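PDB 5MQR: beta-L-arabinobiosidase from Bacteroides thetaiotaomicron, which probably hydrolyses glycosidic linkages of plant pectin as a beta-L-arabinobiosidase, and may also have sialidase activity. Local coordinates for residues Asp625-His628 and Tyr629-Phe633; Asn667-Glu670 and Met671-Arg675; Glu843-Ala846 and Met847-Met851. All coordinates share one frame; numbering follows the deposited sequence.

Contact 1: residues Asp625-His628 and Tyr629-Phe633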
# COMPACT_ATOMS: atom_id res chain seq x y z
N ASP A 625 -3.75 10.64 -11.24
CA ASP A 625 -4.80 10.97 -10.27
C ASP A 625 -4.78 12.41 -9.74
O ASP A 625 -5.72 12.80 -9.04
CB ASP A 625 -4.80 9.98 -9.13
CG ASP A 625 -4.99 8.58 -9.61
OD1 ASP A 625 -5.85 8.35 -10.48
OD2 ASP A 625 -4.27 7.70 -9.14
N PHE A 626 -3.73 13.17 -10.05
CA PHE A 626 -3.59 14.56 -9.60
C PHE A 626 -3.50 15.61 -10.71
O PHE A 626 -3.51 16.83 -10.42
CB PHE A 626 -2.41 14.67 -8.63
CG PHE A 626 -2.52 13.70 -7.50
CD1 PHE A 626 -3.31 13.98 -6.40
CD2 PHE A 626 -1.90 12.45 -7.58
CE1 PHE A 626 -3.48 13.05 -5.39
CE2 PHE A 626 -2.06 11.53 -6.57
CZ PHE A 626 -2.84 11.83 -5.48
N SER A 627 -3.49 15.16 -11.97
CA SER A 627 -3.33 16.05 -13.09
C SER A 627 -4.51 16.98 -13.26
O SER A 627 -4.33 18.04 -13.86
CB SER A 627 -3.12 15.29 -14.39
OG SER A 627 -4.21 14.43 -14.60
N HIS A 628 -5.68 16.62 -12.73
CA HIS A 628 -6.82 17.54 -12.68
C HIS A 628 -6.52 18.90 -12.00
O HIS A 628 -7.13 19.90 -12.36
CB HIS A 628 -8.05 16.88 -12.03
CG HIS A 628 -7.90 16.63 -10.55
ND1 HIS A 628 -8.25 17.56 -9.60
CD2 HIS A 628 -7.44 15.56 -9.87
CE1 HIS A 628 -8.02 17.07 -8.40
NE2 HIS A 628 -7.52 15.86 -8.53
N TYR A 629 -5.59 18.95 -11.06
CA TYR A 629 -5.24 20.23 -10.40
C TYR A 629 -4.67 21.21 -11.40
O TYR A 629 -5.24 22.29 -11.58
CB TYR A 629 -4.30 20.03 -9.18
CG TYR A 629 -5.01 19.48 -7.96
CD1 TYR A 629 -6.04 20.20 -7.32
CD2 TYR A 629 -4.67 18.24 -7.43
CE1 TYR A 629 -6.69 19.71 -6.18
CE2 TYR A 629 -5.32 17.74 -6.30
CZ TYR A 629 -6.32 18.47 -5.67
OH TYR A 629 -6.92 17.96 -4.55
N ALA A 630 -3.57 20.84 -12.09
CA ALA A 630 -2.98 21.72 -13.13
C ALA A 630 -4.01 22.17 -14.15
O ALA A 630 -4.05 23.35 -14.51
CB ALA A 630 -1.81 21.03 -13.83
N GLU A 631 -4.83 21.21 -14.60
CA GLU A 631 -5.91 21.49 -15.55
C GLU A 631 -6.90 22.53 -15.03
O GLU A 631 -7.22 23.47 -15.73
CB GLU A 631 -6.65 20.19 -15.93
CG GLU A 631 -5.84 19.31 -16.89
CD GLU A 631 -6.18 17.82 -16.81
OE1 GLU A 631 -7.37 17.45 -16.58
OE2 GLU A 631 -5.25 16.99 -17.00
N SER A 632 -7.38 22.36 -13.79
CA SER A 632 -8.25 23.37 -13.15
C SER A 632 -7.55 24.72 -13.02
O SER A 632 -8.16 25.74 -13.30
CB SER A 632 -8.71 22.93 -11.75
OG SER A 632 -9.51 21.77 -11.85
N PHE A 633 -6.31 24.73 -12.57
CA PHE A 633 -5.57 25.99 -12.40
C PHE A 633 -5.38 26.73 -13.73
O PHE A 633 -5.53 27.95 -13.80
CB PHE A 633 -4.21 25.75 -11.72
CG PHE A 633 -4.27 24.99 -10.41
CD1 PHE A 633 -5.37 25.11 -9.53
CD2 PHE A 633 -3.21 24.18 -10.03
CE1 PHE A 633 -5.39 24.41 -8.33
CE2 PHE A 633 -3.23 23.48 -8.83
CZ PHE A 633 -4.33 23.59 -7.98
O HOH W 1 -1.62 18.81 -11.31
O HOH W 2 -9.13 20.11 -9.69

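Contact 2: residues Asn667-Glu670 and Met671-Arg675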
# COMPACT_ATOMS: atom_id res chain seq x y z
N ASN A 667 -8.45 21.14 0.93
CA ASN A 667 -7.71 22.40 0.81
C ASN A 667 -6.18 22.20 0.89
O ASN A 667 -5.46 22.77 0.09
CB ASN A 667 -8.24 23.53 1.73
CG ASN A 667 -8.23 23.19 3.22
OD1 ASN A 667 -7.79 22.13 3.66
ND2 ASN A 667 -8.75 24.11 4.01
N PHE A 668 -5.69 21.36 1.81
CA PHE A 668 -4.27 21.04 1.90
C PHE A 668 -3.71 20.40 0.63
O PHE A 668 -2.61 20.76 0.16
CB PHE A 668 -4.01 20.05 3.06
CG PHE A 668 -3.79 20.69 4.40
CD1 PHE A 668 -4.87 20.99 5.23
CD2 PHE A 668 -2.52 20.96 4.84
CE1 PHE A 668 -4.66 21.56 6.49
CE2 PHE A 668 -2.30 21.52 6.10
CZ PHE A 668 -3.37 21.81 6.93
N GLU A 669 -4.47 19.46 0.09
CA GLU A 669 -4.07 18.77 -1.10
C GLU A 669 -4.03 19.74 -2.28
O GLU A 669 -3.03 19.79 -2.98
CB GLU A 669 -5.01 17.59 -1.41
CG GLU A 669 -4.51 16.71 -2.55
CD GLU A 669 -5.41 15.52 -2.83
OE1 GLU A 669 -5.33 14.54 -2.05
OE2 GLU A 669 -6.19 15.57 -3.81
N GLU A 670 -5.08 20.52 -2.46
CA GLU A 670 -5.15 21.50 -3.54
C GLU A 670 -4.01 22.50 -3.46
O GLU A 670 -3.45 22.86 -4.48
CB GLU A 670 -6.49 22.24 -3.53
CG GLU A 670 -6.63 23.28 -4.63
CD GLU A 670 -7.99 23.94 -4.63
OE1 GLU A 670 -8.39 24.55 -3.61
OE2 GLU A 670 -8.67 23.87 -5.66
N MSE A 671 -3.68 22.94 -2.25
CA MSE A 671 -2.63 23.97 -2.05
C MSE A 671 -1.28 23.40 -2.35
O MSE A 671 -0.41 24.10 -2.84
CB MSE A 671 -2.65 24.54 -0.63
CG MSE A 671 -1.87 25.84 -0.48
SE MSE A 671 -2.54 27.25 -1.72
CE MSE A 671 -4.45 27.16 -1.23
N TYR A 672 -1.09 22.11 -2.04
CA TYR A 672 0.12 21.41 -2.38
C TYR A 672 0.39 21.55 -3.87
O TYR A 672 1.45 21.99 -4.29
CB TYR A 672 0.02 19.93 -1.99
CG TYR A 672 1.29 19.20 -2.28
CD1 TYR A 672 2.33 19.19 -1.37
CD2 TYR A 672 1.48 18.55 -3.50
CE1 TYR A 672 3.52 18.54 -1.66
CE2 TYR A 672 2.67 17.90 -3.79
CZ TYR A 672 3.68 17.90 -2.87
OH TYR A 672 4.88 17.29 -3.18
N TYR A 673 -0.60 21.19 -4.67
CA TYR A 673 -0.43 21.22 -6.11
C TYR A 673 -0.38 22.65 -6.63
O TYR A 673 0.45 22.95 -7.50
CB TYR A 673 -1.48 20.34 -6.83
CG TYR A 673 -1.19 18.89 -6.53
CD1 TYR A 673 -0.15 18.22 -7.18
CD2 TYR A 673 -1.87 18.22 -5.50
CE1 TYR A 673 0.15 16.89 -6.85
CE2 TYR A 673 -1.57 16.92 -5.16
CZ TYR A 673 -0.57 16.26 -5.83
OH TYR A 673 -0.29 14.97 -5.47
N TYR A 674 -1.21 23.54 -6.07
CA TYR A 674 -1.20 24.91 -6.53
C TYR A 674 0.18 25.59 -6.38
O TYR A 674 0.63 26.28 -7.28
CB TYR A 674 -2.26 25.76 -5.81
CG TYR A 674 -2.18 27.24 -6.14
CD1 TYR A 674 -2.63 27.72 -7.36
CD2 TYR A 674 -1.60 28.13 -5.27
CE1 TYR A 674 -2.53 29.05 -7.69
CE2 TYR A 674 -1.49 29.49 -5.58
CZ TYR A 674 -1.96 29.94 -6.79
OH TYR A 674 -1.88 31.27 -7.11
N ARG A 675 0.83 25.39 -5.26
CA ARG A 675 2.07 26.11 -4.97
C ARG A 675 3.20 25.59 -5.85
O ARG A 675 4.07 26.37 -6.22
CB ARG A 675 2.44 26.03 -3.49
CG ARG A 675 1.55 26.93 -2.62
CD ARG A 675 1.75 28.42 -2.90
NE ARG A 675 3.12 28.81 -2.66
CZ ARG A 675 3.58 29.45 -1.58
NH1 ARG A 675 2.77 29.86 -0.59
NH2 ARG A 675 4.89 29.69 -1.50

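Contact 3: residues Glu843-Ala846 and Met847-Met851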
# COMPACT_ATOMS: atom_id res chain seq x y z
N GLU A 843 39.79 21.46 7.29
CA GLU A 843 39.63 21.55 8.73
C GLU A 843 39.86 22.99 9.23
O GLU A 843 39.21 23.42 10.18
CB GLU A 843 40.54 20.52 9.42
CG GLU A 843 40.09 19.08 9.15
CD GLU A 843 40.90 18.00 9.85
OE1 GLU A 843 41.97 18.28 10.40
OE2 GLU A 843 40.46 16.83 9.81
N GLY A 844 40.73 23.74 8.57
CA GLY A 844 40.89 25.15 8.85
C GLY A 844 39.62 25.96 8.62
O GLY A 844 39.23 26.77 9.44
N MSE A 845 38.99 25.74 7.48
CA MSE A 845 37.74 26.42 7.14
C MSE A 845 36.66 26.04 8.13
O MSE A 845 35.87 26.89 8.53
CB MSE A 845 37.33 26.07 5.71
CG MSE A 845 35.97 26.61 5.30
SE MSE A 845 35.55 26.04 3.44
CE MSE A 845 33.64 26.38 3.73
N ALA A 846 36.60 24.77 8.51
CA ALA A 846 35.65 24.32 9.50
C ALA A 846 35.77 25.14 10.78
O ALA A 846 34.77 25.59 11.30
CB ALA A 846 35.82 22.85 9.81
N MSE A 847 36.99 25.35 11.26
CA MSE A 847 37.20 26.11 12.49
C MSE A 847 36.93 27.59 12.30
O MSE A 847 36.22 28.16 13.10
CB MSE A 847 38.62 25.92 13.02
CG MSE A 847 38.90 26.61 14.36
SE MSE A 847 37.53 26.05 15.68
CE MSE A 847 37.77 24.10 15.68
N ARG A 848 37.49 28.20 11.26
CA ARG A 848 37.23 29.64 10.97
C ARG A 848 35.74 30.00 11.01
O ARG A 848 35.35 31.01 11.63
CB ARG A 848 37.81 30.08 9.62
CG ARG A 848 39.27 30.48 9.65
CD ARG A 848 39.79 30.89 8.28
NE ARG A 848 40.09 29.74 7.43
CZ ARG A 848 41.19 28.97 7.52
NH1 ARG A 848 42.12 29.18 8.45
NH2 ARG A 848 41.34 27.96 6.68
N TYR A 849 34.91 29.18 10.39
CA TYR A 849 33.48 29.47 10.33
C TYR A 849 32.71 28.96 11.55
O TYR A 849 31.70 29.55 11.89
CB TYR A 849 32.86 28.97 9.02
CG TYR A 849 33.20 29.88 7.87
CD1 TYR A 849 32.44 31.02 7.63
CD2 TYR A 849 34.31 29.64 7.07
CE1 TYR A 849 32.76 31.88 6.58
CE2 TYR A 849 34.65 30.50 6.03
CZ TYR A 849 33.87 31.62 5.78
OH TYR A 849 34.19 32.47 4.75
N GLY A 850 33.17 27.88 12.18
CA GLY A 850 32.60 27.41 13.44
C GLY A 850 32.80 28.42 14.56
O GLY A 850 31.91 28.62 15.37
N MSE A 851 33.96 29.07 14.60
CA MSE A 851 34.22 30.18 15.52
C MSE A 851 33.30 31.34 15.30
O MSE A 851 32.87 31.97 16.27
CB MSE A 851 35.60 30.79 15.35
CG MSE A 851 36.70 29.89 15.88
SE MSE A 851 36.64 29.68 17.83
CE MSE A 851 36.63 31.56 18.45

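Contact 1: residues Asp625-His628 and Tyr629-Phe633
Tyr629 carries the ring of His628 over one face: His628 CE1 lies 3.4 Å above the Tyr629 plane, close to its centre, with the two rings turned 38° to each other and pointing the same way. His628 CG sits between its own backbone N and carbonyl carbon (chi1 70°), which turns the imidazole onto its neighbour. At the plane of the Phe626 ring, Tyr629 CE2 meets the edge, 4.3 Å from Phe626 CD1, while the Tyr629 ring also meets that of Tyr673 and Tyr629 OH goes on to Glu669, both of helix 666-680. Tyr629 N bonds Phe626 O at 3.0 Å, approaching from above the carbonyl plane. Ala630 N stays 4.3 Å from Phe626 O, and a water joins the two by accepting from the amide and donating to the carbonyl. This is the opening turn of helix 627-636: an i to i+3 bond and a bridging water precede the regular i to i+4 pattern. Glu631 N starts that pattern with a long bond to Ser627 O, 3.3 Å. Its extended side chain runs back beside Ser627, where Glu631 OE2 comes within 3.7 Å of Ser627 OG. Ser632 N bonds His628 O at 2.9 Å, and a second water, hydrogen-bonded to both Ser632 OG and His628 ND1, lies in the imidazole plane.

Contact 2: residues Asn667-Glu670 and Met671-Arg675
Asn667 O receives Met671 N at 2.9 Å, the first of four successive i to i+4 bonds that make this a regular stretch of helix 666-680. Phe668 O to Tyr672 N and Glu670 O to Tyr674 N follow the same pattern, whereas Glu669 O to Tyr673 N is stretched to 3.3 Å. The Glu669 carbonyl is also covered by carbon: Tyr672 CB and Tyr673 CD2 each approach Glu669 O to 3.2 Å. Among the side chains, Glu669 and Tyr673 meet most directly. Glu669 CG stands anti to the backbone N (chi1 -172°), which puts this methylene in the plane of the Tyr673 ring at its edge, 3.9 Å from Tyr673 CE2. The extended chain beyond CG carries the carboxylate past the ring, almost square to it with 87° between planes, and OE2 is hydrogen-bonded to Tyr629 OH of helix 627-636. One face of Tyr673 is met by Tyr672, whose CD2 lies 3.7 Å above the Tyr673 ring centre. Their hydroxyls bond different carbonyls, Tyr672 OH that of Pro659 and Tyr673 OH that of Phe661. Met671, a selenomethionine, starts close to the backbone, with Met671 CB 3.4 Å from Asn667 O, and its bent chain touches Gln986 and Phe1021. Helix 666-680 is packed among helices 627-636, 972-985 and 1022-1029, consistent with the (alpha/alpha)6 barrel of six-hairpin glycosidases. Within the turn, Glu669 and Tyr673 therefore touch through carbon, and the polar ends of Glu669, Glu670, Tyr672 and Tyr673 bond to other parts of the fold. Each carboxylate is hydrogen-bonded to a tyrosine hydroxyl, that of the buried Glu669 to Tyr629 and that of the partly exposed Glu670 to Tyr987.

Contact 3: residues Glu843-Ala846 and Met847-Met851
Arg848 folds back over Gly844, one turn earlier in helix 843-864. Arg848 CB lies 3.6 Å from Gly844 O and Arg848 CG 3.7 Å from the same oxygen. A bend at chi3 (-79°) then turns the end of the chain over the peptide: Arg848 NE is 3.7 Å, CZ 3.5 Å and NH1 3.9 Å from Gly844 O, which stands over the centre of one guanidinium face. At the tip, Arg848 NH2 comes within 3.3 Å of Gly844 C, and the lack of a side chain on Gly844 is what lets it lie this close. Being a donor like Met845 N beside it, NH2 makes no hydrogen bond there; that amide is held by Asp842 OD1. Gly844 O itself is bonded to Arg848 N in a nearly linear bond (177°). On the inner side of the helix, Met845 CG packs 3.9 Å from Tyr849 CD2, and the Tyr849 ring edge also meets Met845 O. With an alanine at Tyr849, the methylene of Met845 would probably lose its cover, Tyr782 its edge-to-face partner and Arg852 its cation-pi ring. The guanidinium thus meets the carbonyl oxygen face-on without spending an N-H on it, though some electrostatic attraction is likely.

How the contacts relate
Contacts 1 and 2 belong together: their centres are about 10 Å apart, helix 627-636 and helix 666-680 pack against each other, and Phe626, Tyr629 and Phe633 meet Tyr673 and Tyr674 across the seam. Contact 2 is the buried member, rich in aromatic rings, with polar groups answered by surrounding elements. Contact 1 is partly buried, and waters complete its opening turn. Contact 3 stands apart, its centre about 42 Å from that of contact 2, on helix 843-864 far from the chain centre. There one flank faces helices 768-788 and 820-839 through Met845 and Tyr849, while the other is exposed and carries a charged side chain against bare backbone.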